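Local coordinates for N-acetylneuraminic acid outer membrane channel protein NanC (Escherichia coli, PDB 2WJR) that forms a monomeric outer-membrane beta-barrel channel that lets the acidic sugar N-acetylneuraminic acid enter the bacterium, with weak anion selectivity, at residues Y186-R191 with N200-S205; S12-T17 with N36-I41; D53-V58 with G73-F78. The protein carries 1 engineered substitution. All blocks are in the same frame, centred on the assembly; numbering follows the deposited sequence.

Contact 1: residues Y186-R191 with N200-S205; sequences YDYLDR and NLSENS
Arg191 meets Asn200 in an unusually skewed hydrogen bond, in plane for one partner and out of plane for the other. The arginine chain bends at chi3 (65°), bringing NE to Asn200 OD1 at 3.1 Å; OD1 lies in the guanidinium plane, yet NE stands well above the plane of the amide, off any lone pair. A further approach of NH1 to Asn200 O is weak and of doubtful geometry, while Ser202 N sits over one guanidinium face. Farther along, the backbones pair as antiparallel strands: Asp187 N and O both bond to Ser205, and Leu189 N reaches Glu203 O in a nearly straight bond of 2.8 Å. On the outward side, Tyr186 OH donates to Asn204 OD1 (2.8 Å), ring and amide planes 35° apart. A phenylalanine in place of Tyr186 would probably leave Asn204 OD1 without this donor and its amide freer to turn. Tyr188 brings its ring edge to Ser202, with CE2 3.3 Å from OG. The inward side is more strongly polar. There Ser205 OG donates to the anti lone pair of Asp187 OD2 (2.8 Å), an oxygen that also forms a salt bridge with Arg207. Serine and arginine together are likely to offset the charge of Asp187, whose other oxygen lies close to Glu185, and so probably help this buried carboxylate to stay ionised at the extracellular end of the barrel wall.

Contact 2: residues S12-T17 with N36-I41; sequences SHAYET and NTWNTI
Tyr15 and Asn39 form the central hydrogen-bonded pair of this antiparallel hairpin, with Tyr15 N to Asn39 O at 2.9 Å and the return bond from Asn39 N to Tyr15 O at 2.8 Å. Ile41 N extends the ladder to His13 O in a straight but longer bond. Thr37 N bonds well to Thr17 O, while the return bond from Thr17 N is weak. On the face they share with Tyr15 and Asn39, the two threonine hydroxyls, each set between backbone N and carbonyl carbon (chi1 72° and 65°), meet across the strands; their modelled separation is so short that its exact value is doubtful. Apolar contacts gather at the extracellular end. Ile41 CD1 lies over the His13 ring in a CH-pi contact, 4.1 Å from its centroid, and presses on Tyr15 CE2 at 3.2 Å. On the inward side, Ala14 CB packs against Trp38 CZ2 (3.4 Å), and Ser12 CB meets the same end of the indole. Charge and water make up the third kind. One water lies 2.8 Å from Glu16 OE1 and 2.6 Å from Asn36 OD1, while Glu16 OE2 forms salt bridges with Arg207 and Arg9. Those two arginines would probably keep the buried Glu16 ionised, so the hairpin pairs an inward polar network with an aromatic-aliphatic cluster at its open, extracellular end.

Contact 3: residues D53-V58 with G73-F78; sequences DVQVEV and GMLTHF
Gln55 and His77 lie beside each other on the inward side of two neighbouring strands, their amide and ring planes turned 50° apart. The glutamine runs extended beyond CG and sets CD 3.6 Å from His77 CD2. Asp53 approaches the far end of the same imidazole at about a right angle, with its CB, rather than its carboxylate, 3.5 Å from NE2. With CG anti to the backbone N (chi1 175°), His77 swings its ring toward the neighbouring strand, into the reach of both residues. Gln55 NE2 then donates to Asp53 OD2 at 3.0 Å; the aspartate oxygen lies in the amide plane, but the donor comes from above the carboxylate. This bond helps to hold the amide's rotation, and OD2 gains a second donor from Asn36 on the adjoining strand. Farther down the same side, Leu75 forks between two polar chains: CD2 touches Gln55 OE1 at 3.6 Å, and CD1 rests on Glu57 CB at 3.8 Å. The outward side is mostly apolar. There Val56 CG2 meets the edge of the Phe78 ring at CE2 (4.0 Å), and Val54 packs more loosely on the same ring. A water that donates to Val56 O and Met74 O lies 2.7 Å from Thr76 OG1. In the backbone, Val54, Val56 and Val58 each exchange two hydrogen bonds with Phe78, Thr76 and Met74 respectively. Such a regular ladder, with mainly polar groups inward and mainly apolar ones outward, is typical of a transmembrane hairpin in a porin beta-barrel.

How the contacts relate
The three contacts illustrate how a barrel wall is stitched from successive antiparallel pairs. Contacts 1 and 2, with centres 14 Å apart, meet where Ser12 OG lies 2.8 Å from Glu203 OE1, and Arg207 serves acidic groups of both, Asp187 and Glu16. Contacts 2 and 3 lie on adjoining hairpins, centres 20 Å apart, and are joined by Asn36 ND2 and Asp53 OD2 at 2.7 Å. Contacts 1 and 3 lie on opposite sides of the chain's centre and do not touch; their nearest atoms are about 11 Å apart. Bound buffer, probably from crystallisation, comes within about 4 Å of the Leu189 and His77 side chains and about 6 Å of Trp38, consistent with these side chains lying on the channel side of the wall.

Contact 1: residues Y186-R191 with N200-S205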
ATOM      1  N   TYR A 186      -2.112  -7.023  10.715  1.00 22.06           N
ATOM      2  CA  TYR A 186      -1.598  -6.044  11.650  1.00 21.71           C
ATOM      3  C   TYR A 186      -0.563  -5.182  10.920  1.00 21.28           C
ATOM      4  O   TYR A 186       0.329  -5.707  10.244  1.00 20.58           O
ATOM      5  CB  TYR A 186      -0.979  -6.710  12.895  1.00 22.01           C
ATOM      6  CG  TYR A 186      -0.132  -5.719  13.670  1.00 22.82           C
ATOM      7  CD1 TYR A 186      -0.723  -4.798  14.534  1.00 24.94           C
ATOM      8  CD2 TYR A 186       1.249  -5.664  13.499  1.00 23.14           C
ATOM      9  CE1 TYR A 186       0.039  -3.855  15.211  1.00 26.00           C
ATOM     10  CE2 TYR A 186       2.016  -4.726  14.169  1.00 24.53           C
ATOM     11  CZ  TYR A 186       1.405  -3.827  15.026  1.00 25.62           C
ATOM     12  OH  TYR A 186       2.174  -2.894  15.686  1.00 26.34           O
ATOM     13  N   ASP A 187      -0.694  -3.864  11.043  1.00 20.69           N
ATOM     14  CA  ASP A 187       0.319  -2.955  10.524  1.00 20.90           C
ATOM     15  C   ASP A 187       0.835  -2.074  11.647  1.00 21.42           C
ATOM     16  O   ASP A 187       0.088  -1.714  12.569  1.00 22.14           O
ATOM     17  CB  ASP A 187      -0.231  -2.054   9.416  1.00 20.89           C
ATOM     18  CG  ASP A 187      -1.237  -2.743   8.567  1.00 22.14           C
ATOM     19  OD1 ASP A 187      -0.840  -3.637   7.795  1.00 21.27           O
ATOM     20  OD2 ASP A 187      -2.434  -2.407   8.680  1.00 23.42           O
ATOM     21  N   TYR A 188       2.121  -1.769  11.568  1.00 22.01           N
ATOM     22  CA  TYR A 188       2.699  -0.698  12.351  1.00 22.38           C
ATOM     23  C   TYR A 188       3.117   0.405  11.382  1.00 22.21           C
ATOM     24  O   TYR A 188       3.982   0.205  10.494  1.00 22.41           O
ATOM     25  CB  TYR A 188       3.873  -1.180  13.191  1.00 22.73           C
ATOM     26  CG  TYR A 188       4.406  -0.035  14.028  1.00 24.10           C
ATOM     27  CD1 TYR A 188       5.687   0.462  13.827  1.00 24.52           C
ATOM     28  CD2 TYR A 188       3.587   0.594  14.965  1.00 26.42           C
ATOM     29  CE1 TYR A 188       6.170   1.530  14.575  1.00 26.37           C
ATOM     30  CE2 TYR A 188       4.051   1.667  15.715  1.00 27.04           C
ATOM     31  CZ  TYR A 188       5.341   2.132  15.504  1.00 28.22           C
ATOM     32  OH  TYR A 188       5.798   3.202  16.232  1.00 34.23           O
ATOM     33  N   LEU A 189       2.480   1.567  11.522  1.00 21.52           N
ATOM     34  CA  LEU A 189       2.679   2.654  10.574  1.00 21.55           C
ATOM     35  C   LEU A 189       3.569   3.788  11.129  1.00 21.96           C
ATOM     36  O   LEU A 189       3.421   4.951  10.752  1.00 22.25           O
ATOM     37  CB  LEU A 189       1.320   3.168  10.135  1.00 21.39           C
ATOM     38  CG  LEU A 189       0.404   2.078   9.569  1.00 22.10           C
ATOM     39  CD1 LEU A 189      -0.927   2.704   9.174  1.00 23.08           C
ATOM     40  CD2 LEU A 189       1.044   1.354   8.359  1.00 20.28           C
ATOM     41  N   ASP A 190       4.518   3.415  11.985  1.00 22.86           N
ATOM     42  CA  ASP A 190       5.487   4.349  12.562  1.00 23.23           C
ATOM     43  C   ASP A 190       4.699   5.301  13.495  1.00 23.29           C
ATOM     44  O   ASP A 190       3.529   5.077  13.774  1.00 22.22           O
ATOM     45  CB  ASP A 190       6.206   5.096  11.420  1.00 23.49           C
ATOM     46  CG  ASP A 190       7.592   5.599  11.801  1.00 26.02           C
ATOM     47  OD1 ASP A 190       7.726   6.321  12.832  1.00 27.92           O
ATOM     48  OD2 ASP A 190       8.540   5.326  11.029  1.00 27.46           O
ATOM     49  N   ARG A 191       5.334   6.353  13.979  1.00 24.14           N
ATOM     50  CA  ARG A 191       4.620   7.311  14.830  1.00 24.86           C
ATOM     51  C   ARG A 191       3.915   8.355  13.967  1.00 24.94           C
ATOM     52  O   ARG A 191       4.247   9.529  14.018  1.00 24.73           O
ATOM     53  CB  ARG A 191       5.600   7.964  15.792  1.00 25.30           C
ATOM     54  CG  ARG A 191       6.250   6.970  16.750  1.00 27.03           C
ATOM     55  CD  ARG A 191       6.976   7.732  17.885  1.00 30.87           C
ATOM     56  NE  ARG A 191       5.986   8.453  18.688  1.00 34.52           N
ATOM     57  CZ  ARG A 191       5.202   7.884  19.614  1.00 37.17           C
ATOM     58  NH1 ARG A 191       4.313   8.618  20.293  1.00 39.58           N
ATOM     59  NH2 ARG A 191       5.315   6.593  19.900  1.00 38.16           N
ATOM     60  N   ASN A 200       2.626  12.535  15.949  1.00 32.32           N
ATOM     61  CA  ASN A 200       3.711  11.776  16.600  1.00 31.47           C
ATOM     62  C   ASN A 200       3.178  10.702  17.546  1.00 31.31           C
ATOM     63  O   ASN A 200       3.805  10.370  18.563  1.00 32.34           O
ATOM     64  CB  ASN A 200       4.663  12.739  17.337  1.00 31.71           C
ATOM     65  CG  ASN A 200       6.118  12.246  17.366  1.00 31.22           C
ATOM     66  OD1 ASN A 200       6.409  11.087  17.097  1.00 30.77           O
ATOM     67  ND2 ASN A 200       7.029  13.144  17.713  1.00 30.90           N
ATOM     68  N   LEU A 201       2.016  10.152  17.213  1.00 29.57           N
ATOM     69  CA  LEU A 201       1.437   9.080  17.975  1.00 28.72           C
ATOM     70  C   LEU A 201       1.745   7.740  17.307  1.00 28.40           C
ATOM     71  O   LEU A 201       1.709   7.631  16.084  1.00 26.98           O
ATOM     72  CB  LEU A 201      -0.071   9.252  18.043  1.00 28.47           C
ATOM     73  CG  LEU A 201      -0.546  10.494  18.784  1.00 28.86           C
ATOM     74  CD1 LEU A 201      -1.992  10.798  18.431  1.00 27.88           C
ATOM     75  CD2 LEU A 201      -0.331  10.264  20.292  1.00 29.07           C
ATOM     76  N   SER A 202       2.003   6.733  18.128  1.00 27.87           N
ATOM     77  CA  SER A 202       2.181   5.355  17.661  1.00 27.90           C
ATOM     78  C   SER A 202       0.931   4.906  16.884  1.00 27.72           C
ATOM     79  O   SER A 202      -0.195   5.013  17.383  1.00 27.06           O
ATOM     80  CB  SER A 202       2.431   4.445  18.859  1.00 27.96           C
ATOM     81  OG  SER A 202       2.924   3.185  18.448  1.00 29.57           O
ATOM     82  N   GLU A 203       1.130   4.396  15.668  1.00 26.40           N
ATOM     83  CA  GLU A 203       0.004   4.061  14.809  1.00 26.10           C
ATOM     84  C   GLU A 203      -0.012   2.570  14.531  1.00 26.32           C
ATOM     85  O   GLU A 203       0.537   2.099  13.518  1.00 25.97           O
ATOM     86  CB  GLU A 203       0.073   4.878  13.507  1.00 25.69           C
ATOM     87  CG  GLU A 203      -1.159   4.768  12.594  1.00 25.61           C
ATOM     88  CD  GLU A 203      -2.315   5.631  13.060  1.00 25.02           C
ATOM     89  OE1 GLU A 203      -2.973   6.251  12.209  1.00 26.98           O
ATOM     90  OE2 GLU A 203      -2.567   5.689  14.273  1.00 24.67           O
ATOM     91  N   ASN A 204      -0.599   1.827  15.462  1.00 26.36           N
ATOM     92  CA  ASN A 204      -0.960   0.431  15.226  1.00 26.83           C
ATOM     93  C   ASN A 204      -2.226   0.388  14.375  1.00 26.30           C
ATOM     94  O   ASN A 204      -3.103   1.239  14.500  1.00 27.08           O
ATOM     95  CB  ASN A 204      -1.208  -0.296  16.549  1.00 27.14           C
ATOM     96  CG  ASN A 204      -0.007  -0.296  17.432  1.00 29.18           C
ATOM     97  OD1 ASN A 204       1.060  -0.772  17.048  1.00 27.56           O
ATOM     98  ND2 ASN A 204      -0.163   0.247  18.645  1.00 31.41           N
ATOM     99  N   SER A 205      -2.300  -0.584  13.482  1.00 25.70           N
ATOM    100  CA  SER A 205      -3.405  -0.703  12.564  1.00 24.36           C
ATOM    101  C   SER A 205      -3.816  -2.163  12.609  1.00 24.33           C
ATOM    102  O   SER A 205      -2.981  -3.059  12.495  1.00 21.86           O
ATOM    103  CB  SER A 205      -2.997  -0.258  11.152  1.00 25.00           C
ATOM    104  OG  SER A 205      -3.984  -0.579  10.172  1.00 26.27           O
TER

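Contact 2: residues S12-T17 with N36-I41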
ATOM      1  N   SER A  12      -4.401   7.431  15.545  1.00 32.38           N
ATOM      2  CA  SER A  12      -5.377   8.331  14.943  1.00 32.23           C
ATOM      3  C   SER A  12      -6.783   8.119  15.504  1.00 32.35           C
ATOM      4  O   SER A  12      -7.655   8.953  15.306  1.00 33.06           O
ATOM      5  CB  SER A  12      -5.379   8.168  13.428  1.00 32.00           C
ATOM      6  OG  SER A  12      -4.173   8.662  12.882  1.00 30.90           O
ATOM      7  N   HIS A  13      -6.994   7.019  16.212  1.00 32.68           N
ATOM      8  CA  HIS A  13      -8.318   6.678  16.729  1.00 33.57           C
ATOM      9  C   HIS A  13      -9.338   6.797  15.601  1.00 33.24           C
ATOM     10  O   HIS A  13     -10.302   7.563  15.676  1.00 33.32           O
ATOM     11  CB  HIS A  13      -8.668   7.581  17.923  1.00 34.17           C
ATOM     12  CG  HIS A  13      -9.840   7.107  18.721  1.00 36.92           C
ATOM     13  ND1 HIS A  13      -9.921   5.834  19.244  1.00 40.14           N
ATOM     14  CD2 HIS A  13     -10.968   7.749  19.116  1.00 39.65           C
ATOM     15  CE1 HIS A  13     -11.057   5.708  19.911  1.00 40.81           C
ATOM     16  NE2 HIS A  13     -11.706   6.857  19.853  1.00 39.35           N
ATOM     17  N   ALA A  14      -9.097   6.045  14.527  1.00 32.66           N
ATOM     18  CA  ALA A  14      -9.888   6.179  13.304  1.00 32.17           C
ATOM     19  C   ALA A  14     -10.137   4.826  12.649  1.00 32.21           C
ATOM     20  O   ALA A  14      -9.328   3.903  12.790  1.00 31.50           O
ATOM     21  CB  ALA A  14      -9.183   7.098  12.330  1.00 32.35           C
ATOM     22  N   TYR A  15     -11.266   4.733  11.949  1.00 31.79           N
ATOM     23  CA  TYR A  15     -11.634   3.556  11.161  1.00 32.49           C
ATOM     24  C   TYR A  15     -11.492   3.853   9.681  1.00 31.08           C
ATOM     25  O   TYR A  15     -11.875   4.919   9.208  1.00 31.34           O
ATOM     26  CB  TYR A  15     -13.096   3.166  11.383  1.00 33.26           C
ATOM     27  CG  TYR A  15     -13.437   2.599  12.736  1.00 37.28           C
ATOM     28  CD1 TYR A  15     -12.987   1.341  13.121  1.00 41.98           C
ATOM     29  CD2 TYR A  15     -14.258   3.299  13.617  1.00 42.18           C
ATOM     30  CE1 TYR A  15     -13.317   0.803  14.369  1.00 44.09           C
ATOM     31  CE2 TYR A  15     -14.598   2.770  14.863  1.00 44.27           C
ATOM     32  CZ  TYR A  15     -14.122   1.525  15.231  1.00 45.01           C
ATOM     33  OH  TYR A  15     -14.451   1.001  16.457  1.00 47.42           O
ATOM     34  N   GLU A  16     -10.979   2.881   8.939  1.00 30.36           N
ATOM     35  CA  GLU A  16     -10.900   3.000   7.490  1.00 29.64           C
ATOM     36  C   GLU A  16     -11.436   1.753   6.807  1.00 28.69           C
ATOM     37  O   GLU A  16     -11.280   0.637   7.305  1.00 28.66           O
ATOM     38  CB  GLU A  16      -9.468   3.258   7.048  1.00 30.24           C
ATOM     39  CG  GLU A  16      -8.464   2.230   7.529  1.00 30.35           C
ATOM     40  CD  GLU A  16      -7.063   2.534   7.022  1.00 31.60           C
ATOM     41  OE1 GLU A  16      -6.944   3.100   5.908  1.00 31.06           O
ATOM     42  OE2 GLU A  16      -6.081   2.197   7.728  1.00 31.60           O
ATOM     43  N   THR A  17     -12.066   1.961   5.665  1.00 28.34           N
ATOM     44  CA  THR A  17     -12.564   0.865   4.842  1.00 28.29           C
ATOM     45  C   THR A  17     -11.984   0.998   3.454  1.00 27.21           C
ATOM     46  O   THR A  17     -11.870   2.104   2.909  1.00 28.36           O
ATOM     47  CB  THR A  17     -14.122   0.799   4.791  1.00 27.87           C
ATOM     48  OG1 THR A  17     -14.629   1.871   4.009  1.00 32.32           O
ATOM     49  CG2 THR A  17     -14.714   0.891   6.177  1.00 28.34           C
ATOM     50  N   ASN A  36     -10.704   4.324  -0.457  1.00 25.80           N
ATOM     51  CA  ASN A  36     -10.450   4.272   0.971  1.00 26.20           C
ATOM     52  C   ASN A  36     -11.269   5.375   1.668  1.00 27.76           C
ATOM     53  O   ASN A  36     -11.231   6.539   1.269  1.00 27.42           O
ATOM     54  CB  ASN A  36      -8.973   4.484   1.257  1.00 25.90           C
ATOM     55  CG  ASN A  36      -8.115   3.339   0.749  1.00 26.53           C
ATOM     56  OD1 ASN A  36      -8.038   2.267   1.376  1.00 25.78           O
ATOM     57  ND2 ASN A  36      -7.468   3.556  -0.385  1.00 25.18           N
ATOM     58  N   THR A  37     -12.001   4.982   2.698  1.00 29.78           N
ATOM     59  CA  THR A  37     -12.756   5.919   3.528  1.00 32.06           C
ATOM     60  C   THR A  37     -12.027   6.079   4.840  1.00 34.01           C
ATOM     61  O   THR A  37     -11.258   5.202   5.241  1.00 34.45           O
ATOM     62  CB  THR A  37     -14.169   5.400   3.839  1.00 32.01           C
ATOM     63  OG1 THR A  37     -14.076   4.217   4.642  1.00 33.95           O
ATOM     64  CG2 THR A  37     -14.930   5.112   2.557  1.00 31.95           C
ATOM     65  N   TRP A  38     -12.272   7.202   5.508  1.00 36.06           N
ATOM     66  CA  TRP A  38     -11.615   7.522   6.766  1.00 37.79           C
ATOM     67  C   TRP A  38     -12.659   8.135   7.700  1.00 39.79           C
ATOM     68  O   TRP A  38     -13.201   9.203   7.401  1.00 39.71           O
ATOM     69  CB  TRP A  38     -10.479   8.512   6.518  1.00 38.17           C
ATOM     70  CG  TRP A  38      -9.679   8.814   7.735  1.00 39.35           C
ATOM     71  CD1 TRP A  38      -9.926   9.785   8.660  1.00 40.91           C
ATOM     72  CD2 TRP A  38      -8.498   8.134   8.169  1.00 40.93           C
ATOM     73  NE1 TRP A  38      -8.977   9.751   9.650  1.00 41.91           N
ATOM     74  CE2 TRP A  38      -8.084   8.747   9.374  1.00 42.20           C
ATOM     75  CE3 TRP A  38      -7.745   7.072   7.654  1.00 40.93           C
ATOM     76  CZ2 TRP A  38      -6.944   8.334  10.072  1.00 42.48           C
ATOM     77  CZ3 TRP A  38      -6.617   6.657   8.347  1.00 42.73           C
ATOM     78  CH2 TRP A  38      -6.225   7.290   9.547  1.00 43.19           C
ATOM     79  N   ASN A  39     -12.943   7.445   8.804  1.00 42.07           N
ATOM     80  CA  ASN A  39     -13.905   7.915   9.805  1.00 43.87           C
ATOM     81  C   ASN A  39     -13.251   8.026  11.168  1.00 45.17           C
ATOM     82  O   ASN A  39     -13.066   7.021  11.870  1.00 44.69           O
ATOM     83  CB  ASN A  39     -15.106   6.981   9.891  1.00 44.21           C
ATOM     84  CG  ASN A  39     -15.957   7.018   8.636  1.00 46.16           C
ATOM     85  OD1 ASN A  39     -17.025   7.641   8.604  1.00 47.99           O
ATOM     86  ND2 ASN A  39     -15.472   6.369   7.583  1.00 48.64           N
ATOM     87  N   THR A  40     -12.881   9.252  11.525  1.00 46.79           N
ATOM     88  CA  THR A  40     -12.338   9.528  12.847  1.00 48.34           C
ATOM     89  C   THR A  40     -13.469   9.404  13.871  1.00 49.37           C
ATOM     90  O   THR A  40     -14.624   9.708  13.562  1.00 50.09           O
ATOM     91  CB  THR A  40     -11.675  10.921  12.914  1.00 48.52           C
ATOM     92  OG1 THR A  40     -11.132  11.131  14.224  1.00 49.53           O
ATOM     93  CG2 THR A  40     -12.675  12.042  12.578  1.00 48.87           C
ATOM     94  N   ILE A  41     -13.145   8.919  15.068  1.00 50.30           N
ATOM     95  CA  ILE A  41     -14.127   8.839  16.158  1.00 50.95           C
ATOM     96  C   ILE A  41     -13.954  10.026  17.120  1.00 51.22           C
ATOM     97  O   ILE A  41     -12.861  10.245  17.655  1.00 51.66           O
ATOM     98  CB  ILE A  41     -14.013   7.530  16.950  1.00 50.95           C
ATOM     99  CG1 ILE A  41     -13.985   6.321  16.007  1.00 51.11           C
ATOM    100  CG2 ILE A  41     -15.177   7.418  17.943  1.00 51.26           C
ATOM    101  CD1 ILE A  41     -13.266   5.120  16.592  1.00 50.82           C
TER
HETATM  102  O   HOH W   1      -8.199   1.602   3.862  1.00 26.06           O

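Contact 3: residues D53-V58 with G73-F78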
ATOM      1  N   ASP A  53      -9.846   8.756  -0.294  1.00 31.64           N
ATOM      2  CA  ASP A  53      -9.076   8.702  -1.530  1.00 30.02           C
ATOM      3  C   ASP A  53      -9.617   7.644  -2.483  1.00 28.07           C
ATOM      4  O   ASP A  53     -10.322   6.713  -2.073  1.00 26.53           O
ATOM      5  CB  ASP A  53      -7.578   8.475  -1.257  1.00 29.94           C
ATOM      6  CG  ASP A  53      -7.265   7.089  -0.724  1.00 31.40           C
ATOM      7  OD1 ASP A  53      -6.773   6.991   0.418  1.00 33.38           O
ATOM      8  OD2 ASP A  53      -7.481   6.088  -1.451  1.00 31.10           O
ATOM      9  N   VAL A  54      -9.298   7.847  -3.761  1.00 26.55           N
ATOM     10  CA  VAL A  54      -9.477   6.831  -4.787  1.00 25.57           C
ATOM     11  C   VAL A  54      -8.136   6.638  -5.438  1.00 24.92           C
ATOM     12  O   VAL A  54      -7.416   7.613  -5.720  1.00 24.35           O
ATOM     13  CB  VAL A  54     -10.552   7.203  -5.795  1.00 26.12           C
ATOM     14  CG1 VAL A  54     -10.614   6.180  -6.956  1.00 25.32           C
ATOM     15  CG2 VAL A  54     -11.886   7.274  -5.061  1.00 25.60           C
ATOM     16  N   GLN A  55      -7.772   5.376  -5.626  1.00 23.44           N
ATOM     17  CA  GLN A  55      -6.495   5.050  -6.229  1.00 22.74           C
ATOM     18  C   GLN A  55      -6.679   4.080  -7.388  1.00 22.32           C
ATOM     19  O   GLN A  55      -7.436   3.094  -7.284  1.00 22.12           O
ATOM     20  CB  GLN A  55      -5.553   4.463  -5.194  1.00 22.58           C
ATOM     21  CG  GLN A  55      -5.380   5.352  -3.958  1.00 22.59           C
ATOM     22  CD  GLN A  55      -4.410   4.765  -2.947  1.00 23.17           C
ATOM     23  OE1 GLN A  55      -3.350   4.262  -3.323  1.00 23.04           O
ATOM     24  NE2 GLN A  55      -4.743   4.871  -1.649  1.00 24.38           N
ATOM     25  N   VAL A  56      -5.986   4.394  -8.475  1.00 20.99           N
ATOM     26  CA  VAL A  56      -5.945   3.562  -9.664  1.00 21.59           C
ATOM     27  C   VAL A  56      -4.503   3.138  -9.936  1.00 20.83           C
ATOM     28  O   VAL A  56      -3.615   4.005 -10.101  1.00 19.57           O
ATOM     29  CB  VAL A  56      -6.454   4.339 -10.886  1.00 21.19           C
ATOM     30  CG1 VAL A  56      -6.304   3.503 -12.161  1.00 22.05           C
ATOM     31  CG2 VAL A  56      -7.913   4.773 -10.668  1.00 23.55           C
ATOM     32  N   GLU A  57      -4.281   1.821 -10.012  1.00 20.92           N
ATOM     33  CA  GLU A  57      -2.961   1.268 -10.257  1.00 20.84           C
ATOM     34  C   GLU A  57      -2.970   0.456 -11.546  1.00 21.64           C
ATOM     35  O   GLU A  57      -3.930  -0.289 -11.795  1.00 22.14           O
ATOM     36  CB  GLU A  57      -2.534   0.391  -9.092  1.00 20.67           C
ATOM     37  CG  GLU A  57      -1.101  -0.053  -9.167  1.00 22.00           C
ATOM     38  CD  GLU A  57      -0.592  -0.645  -7.890  1.00 23.88           C
ATOM     39  OE1 GLU A  57      -1.328  -0.617  -6.867  1.00 26.37           O
ATOM     40  OE2 GLU A  57       0.558  -1.139  -7.901  1.00 23.59           O
ATOM     41  N   VAL A  58      -1.931   0.646 -12.359  1.00 21.67           N
ATOM     42  CA  VAL A  58      -1.746  -0.120 -13.593  0.50 21.70           C
ATOM     43  C   VAL A  58      -0.277  -0.491 -13.761  1.00 21.50           C
ATOM     44  O   VAL A  58       0.619   0.338 -13.573  1.00 21.36           O
ATOM     45  CB  VAL A  58      -2.234   0.645 -14.844  0.50 21.54           C
ATOM     46  CG1 VAL A  58      -3.726   0.948 -14.735  0.50 22.68           C
ATOM     47  CG2 VAL A  58      -1.415   1.923 -15.075  0.50 22.58           C
ATOM     48  N   GLY A  73       4.997   0.380 -13.836  1.00 19.84           N
ATOM     49  CA  GLY A  73       3.641   0.679 -13.449  1.00 19.77           C
ATOM     50  C   GLY A  73       3.483   2.102 -12.974  1.00 19.92           C
ATOM     51  O   GLY A  73       4.450   2.873 -12.929  1.00 18.80           O
ATOM     52  N   MET A  74       2.245   2.446 -12.670  1.00 20.12           N
ATOM     53  CA  MET A  74       1.946   3.694 -11.998  1.00 20.86           C
ATOM     54  C   MET A  74       0.745   3.575 -11.093  1.00 21.27           C
ATOM     55  O   MET A  74      -0.262   2.946 -11.439  1.00 21.17           O
ATOM     56  CB  MET A  74       1.701   4.817 -12.995  1.00 21.81           C
ATOM     57  CG  MET A  74       1.545   6.179 -12.268  1.00 24.60           C
ATOM     58  SD  MET A  74       1.724   7.526 -13.390  1.00 29.94           S
ATOM     59  CE  MET A  74       0.246   7.312 -14.379  1.00 30.24           C
ATOM     60  N   LEU A  75       0.868   4.189  -9.921  1.00 21.28           N
ATOM     61  CA  LEU A  75      -0.237   4.360  -9.004  1.00 21.93           C
ATOM     62  C   LEU A  75      -0.647   5.818  -9.057  1.00 21.98           C
ATOM     63  O   LEU A  75       0.166   6.722  -8.785  1.00 20.73           O
ATOM     64  CB  LEU A  75       0.176   3.984  -7.575  1.00 22.24           C
ATOM     65  CG  LEU A  75      -0.867   4.256  -6.493  1.00 24.98           C
ATOM     66  CD1 LEU A  75      -2.049   3.333  -6.676  1.00 26.29           C
ATOM     67  CD2 LEU A  75      -0.272   4.093  -5.123  1.00 24.64           C
ATOM     68  N   THR A  76      -1.907   6.042  -9.393  1.00 22.10           N
ATOM     69  CA  THR A  76      -2.453   7.394  -9.416  1.00 22.55           C
ATOM     70  C   THR A  76      -3.405   7.516  -8.249  1.00 22.03           C
ATOM     71  O   THR A  76      -4.297   6.694  -8.074  1.00 21.85           O
ATOM     72  CB  THR A  76      -3.180   7.691 -10.716  1.00 22.54           C
ATOM     73  OG1 THR A  76      -2.303   7.471 -11.829  1.00 24.91           O
ATOM     74  CG2 THR A  76      -3.682   9.133 -10.716  1.00 22.98           C
ATOM     75  N   HIS A  77      -3.224   8.566  -7.455  1.00 22.31           N
ATOM     76  CA  HIS A  77      -3.932   8.727  -6.202  1.00 22.60           C
ATOM     77  C   HIS A  77      -4.751  10.041  -6.282  1.00 23.25           C
ATOM     78  O   HIS A  77      -4.195  11.095  -6.566  1.00 21.68           O
ATOM     79  CB  HIS A  77      -2.897   8.741  -5.066  1.00 22.89           C
ATOM     80  CG  HIS A  77      -3.447   9.027  -3.706  1.00 23.12           C
ATOM     81  ND1 HIS A  77      -3.855  10.283  -3.315  1.00 25.64           N
ATOM     82  CD2 HIS A  77      -3.575   8.237  -2.610  1.00 25.42           C
ATOM     83  CE1 HIS A  77      -4.277  10.237  -2.062  1.00 26.46           C
ATOM     84  NE2 HIS A  77      -4.112   9.010  -1.608  1.00 25.39           N
ATOM     85  N   PHE A  78      -6.062   9.938  -6.076  1.00 24.15           N
ATOM     86  CA  PHE A  78      -6.982  11.087  -6.147  1.00 25.49           C
ATOM     87  C   PHE A  78      -7.477  11.377  -4.758  1.00 26.23           C
ATOM     88  O   PHE A  78      -7.946  10.476  -4.083  1.00 26.48           O
ATOM     89  CB  PHE A  78      -8.202  10.797  -7.063  1.00 26.12           C
ATOM     90  CG  PHE A  78      -7.825  10.417  -8.464  1.00 25.81           C
ATOM     91  CD1 PHE A  78      -7.411  11.377  -9.373  1.00 26.34           C
ATOM     92  CD2 PHE A  78      -7.849   9.083  -8.864  1.00 28.56           C
ATOM     93  CE1 PHE A  78      -7.034  11.016 -10.671  1.00 26.88           C
ATOM     94  CE2 PHE A  78      -7.479   8.720 -10.147  1.00 26.59           C
ATOM     95  CZ  PHE A  78      -7.071   9.692 -11.052  1.00 26.79           C
TER
HETATM   96  O   HOH W   2      -2.320   4.832 -12.598  1.00 34.82           O